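Periplasmic branched-chain amino acid-binding protein (Burkholderia mallei, PDB 3I09) probably captures branched-chain amino acids or related small carboxylates in the periplasm and delivers them to an ABC transporter. Local coordinates at residues G104-T109 with E368-L373. Sequence-based numbering, arbitrary orientation. Where two conformers were deposited one is given.
Sequences GADTLT and ETRCAL. With AAE (acetoacetic acid), chain C; EDO (1,2-ethanediol), chain N.
Thr109 and Cys371 bring the two backbones together, their CA atoms 6.2 Å apart, where the loop holding the 3-10 turn 106-108 passes the irregular segment 368-373 near the C-terminus. CB of Cys371 rests against the carbonyl oxygen of Thr109 at 3.3 Å, while its SG, anti to the backbone N (chi1 174°), forms the disulfide with Cys113 that ties the C-terminal tail to the loop between strands 97-100 and 117-119. A water joins Thr109 O to Thr369 OG1, and this hydroxyl also accepts from Cys371 N at 3.0 Å, closing an ST turn. In this type I periplasmic binding protein the same loop begins at the ligand pocket: Gly104 N donates to O1 of acetoacetic acid at 2.7 Å. Bent at chi2 and chi3, the Arg370 chain brings its guanidinium end-on to Asp106 in a two-pronged salt bridge, NH1 donating to OD2 at 2.9 Å and NH2 to OD1 at 3.2 Å. Both carboxylate oxygens lie almost in the guanidinium plane but are approached from above their own, the two planes being turned 56° apart. Asn159 ND2 adds a hydrogen bond to Asp106 OD2, and Glu111, from the same loop as Asp106, forms a second salt bridge at Arg370 NE.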
ATOM      1  N   GLY A 104       3.898   2.311   1.219  1.00 11.63           N
ATOM      2  CA  GLY A 104       3.291   2.576   2.494  1.00 12.24           C
ATOM      3  C   GLY A 104       3.800   3.675   3.372  1.00 11.85           C
ATOM      4  O   GLY A 104       3.073   4.120   4.234  1.00 11.43           O
ATOM      5  N   ALA A 105       5.051   4.105   3.212  1.00 12.05           N
ATOM      6  CA  ALA A 105       5.628   4.979   4.231  1.00 11.89           C
ATOM      7  C   ALA A 105       4.780   6.228   4.465  1.00 12.20           C
ATOM      8  O   ALA A 105       4.519   7.006   3.523  1.00 12.36           O
ATOM      9  CB  ALA A 105       7.062   5.390   3.878  1.00 12.72           C
ATOM     10  N   ASP A 106       4.400   6.460   5.727  1.00 12.28           N
ATOM     11  CA  ASP A 106       3.615   7.662   6.067  1.00 12.23           C
ATOM     12  C   ASP A 106       4.393   8.979   5.905  1.00 12.78           C
ATOM     13  O   ASP A 106       3.805  10.056   5.969  1.00 12.60           O
ATOM     14  CB  ASP A 106       2.950   7.549   7.453  1.00 13.24           C
ATOM     15  CG  ASP A 106       3.917   7.665   8.622  1.00 17.33           C
ATOM     16  OD1 ASP A 106       5.131   7.442   8.467  1.00 15.95           O
ATOM     17  OD2 ASP A 106       3.418   7.928   9.751  1.00 21.08           O
ATOM     18  N   THR A 107       5.707   8.868   5.673  1.00 12.49           N
ATOM     19  CA  THR A 107       6.563   9.989   5.334  1.00 13.02           C
ATOM     20  C   THR A 107       5.977  10.839   4.182  1.00 12.42           C
ATOM     21  O   THR A 107       6.143  12.064   4.104  1.00 12.14           O
ATOM     22  CB  THR A 107       7.968   9.441   4.890  1.00 13.13           C
ATOM     23  OG1 THR A 107       8.367   8.393   5.778  1.00 17.95           O
ATOM     24  CG2 THR A 107       8.952  10.512   4.926  1.00 16.15           C
ATOM     25  N   LEU A 108       5.320  10.156   3.252  1.00 11.57           N
ATOM     26  CA  LEU A 108       4.746  10.774   2.081  1.00 12.52           C
ATOM     27  C   LEU A 108       3.708  11.860   2.378  1.00 12.35           C
ATOM     28  O   LEU A 108       3.492  12.707   1.538  1.00 13.28           O
ATOM     29  CB  LEU A 108       4.108   9.701   1.181  1.00 12.31           C
ATOM     30  CG  LEU A 108       5.111   8.902   0.370  1.00 15.68           C
ATOM     31  CD1 LEU A 108       4.410   7.585  -0.084  1.00 15.12           C
ATOM     32  CD2 LEU A 108       5.700   9.723  -0.880  1.00 13.02           C
ATOM     33  N   THR A 109       3.074  11.803   3.559  1.00 11.62           N
ATOM     34  CA  THR A 109       2.078  12.798   3.952  1.00 10.54           C
ATOM     35  C   THR A 109       2.455  13.486   5.261  1.00 10.88           C
ATOM     36  O   THR A 109       1.637  14.085   5.923  1.00 11.97           O
ATOM     37  CB  THR A 109       0.690  12.149   4.071  1.00 12.10           C
ATOM     38  OG1 THR A 109       0.743  11.098   5.034  1.00 12.10           O
ATOM     39  CG2 THR A 109       0.238  11.580   2.672  1.00  9.36           C
ATOM     40  N   GLU A 368      -0.927  15.010  15.632  1.00 19.45           N
ATOM     41  CA  GLU A 368       0.310  14.246  15.579  0.70 20.20           C
ATOM     42  C   GLU A 368       1.037  14.382  14.236  1.00 18.44           C
ATOM     43  O   GLU A 368       2.104  13.804  14.049  1.00 19.66           O
ATOM     44  CB  GLU A 368       0.028  12.761  15.873  0.70 21.02           C
ATOM     45  CG  GLU A 368      -0.772  12.492  17.211  0.70 24.59           C
ATOM     46  CD  GLU A 368       0.003  12.819  18.498  0.70 28.91           C
ATOM     47  OE1 GLU A 368       1.205  12.480  18.585  0.70 33.80           O
ATOM     48  OE2 GLU A 368      -0.594  13.402  19.443  0.70 31.84           O
ATOM     49  N   THR A 369       0.471  15.134  13.307  1.00 16.94           N
ATOM     50  CA  THR A 369       1.063  15.266  11.983  1.00 15.75           C
ATOM     51  C   THR A 369       2.467  15.859  11.997  1.00 16.06           C
ATOM     52  O   THR A 369       2.765  16.747  12.802  1.00 15.72           O
ATOM     53  CB  THR A 369       0.214  16.153  11.071  1.00 16.05           C
ATOM     54  OG1 THR A 369       0.671  16.032   9.723  1.00 14.59           O
ATOM     55  CG2 THR A 369       0.238  17.644  11.544  1.00 15.50           C
ATOM     56  N   ARG A 370       3.305  15.392  11.087  1.00 15.62           N
ATOM     57  CA  ARG A 370       4.607  16.030  10.821  1.00 15.74           C
ATOM     58  C   ARG A 370       4.584  16.741   9.462  1.00 15.52           C
ATOM     59  O   ARG A 370       5.634  17.143   8.915  1.00 15.38           O
ATOM     60  CB  ARG A 370       5.748  15.003  10.935  1.00 15.76           C
ATOM     61  CG  ARG A 370       5.742  14.204  12.284  1.00 16.74           C
ATOM     62  CD  ARG A 370       5.040  12.848  12.236  1.00 16.06           C
ATOM     63  NE  ARG A 370       5.678  11.986  11.261  1.00 15.08           N
ATOM     64  CZ  ARG A 370       5.187  10.840  10.793  1.00 18.23           C
ATOM     65  NH1 ARG A 370       4.021  10.342  11.221  1.00 20.52           N
ATOM     66  NH2 ARG A 370       5.885  10.174   9.891  1.00 18.90           N
ATOM     67  N   CYS A 371       3.375  16.932   8.922  1.00 15.11           N
ATOM     68  CA  CYS A 371       3.193  17.645   7.651  1.00 14.99           C
ATOM     69  C   CYS A 371       3.171  19.152   7.898  1.00 16.37           C
ATOM     70  O   CYS A 371       2.235  19.685   8.483  1.00 13.83           O
ATOM     71  CB  CYS A 371       1.892  17.227   6.970  1.00 15.68           C
ATOM     72  SG  CYS A 371       1.506  18.174   5.487  1.00 16.32           S
ATOM     73  N   ALA A 372       4.223  19.831   7.437  1.00 16.98           N
ATOM     74  CA  ALA A 372       4.357  21.274   7.637  1.00 18.01           C
ATOM     75  C   ALA A 372       3.252  22.095   6.919  1.00 18.40           C
ATOM     76  O   ALA A 372       3.033  23.277   7.247  1.00 20.26           O
ATOM     77  CB  ALA A 372       5.765  21.728   7.196  1.00 18.41           C
ATOM     78  N   LEU A 373       2.544  21.481   5.981  1.00 17.73           N
ATOM     79  CA  LEU A 373       1.448  22.132   5.248  1.00 17.86           C
ATOM     80  C   LEU A 373       0.073  21.955   5.893  1.00 18.40           C
ATOM     81  O   LEU A 373      -0.916  22.514   5.401  1.00 19.26           O
ATOM     82  CB  LEU A 373       1.424  21.615   3.810  1.00 18.59           C
ATOM     83  CG  LEU A 373       2.714  21.813   3.035  1.00 19.63           C
ATOM     84  CD1 LEU A 373       2.662  21.115   1.645  1.00 21.24           C
ATOM     85  CD2 LEU A 373       2.985  23.296   2.887  1.00 22.42           C
TER
HETATM   86  O1  AAE C 501       6.153   0.784   0.869  1.00 12.11           O
HETATM   87  C2  AAE C 501       6.724  -0.293   0.616  1.00 12.90           C
HETATM   88  O3  AAE C 501       7.938  -0.356   0.323  1.00 10.60           O
HETATM   89  C4  AAE C 501       5.920  -1.577   0.730  1.00 12.11           C
HETATM   90  C5  AAE C 501       5.311  -1.961  -0.589  1.00 16.14           C
HETATM   91  O8  AAE C 501       5.288  -1.164  -1.557  1.00 11.84           O
HETATM   92  C9  AAE C 501       4.600  -3.283  -0.603  1.00 12.93           C
HETATM   93  C1  EDO N  20      -2.995  25.019   6.303  1.00 35.29           C
HETATM   94  O1  EDO N  20      -2.230  24.821   7.505  1.00 36.65           O
HETATM   95  C2  EDO N  20      -4.323  24.256   6.348  1.00 34.79           C
HETATM   96  O2  EDO N  20      -4.304  23.178   7.293  1.00 31.90           O
HETATM   97  O   HOH W   1      -0.183  13.972   8.316  1.00 14.41           O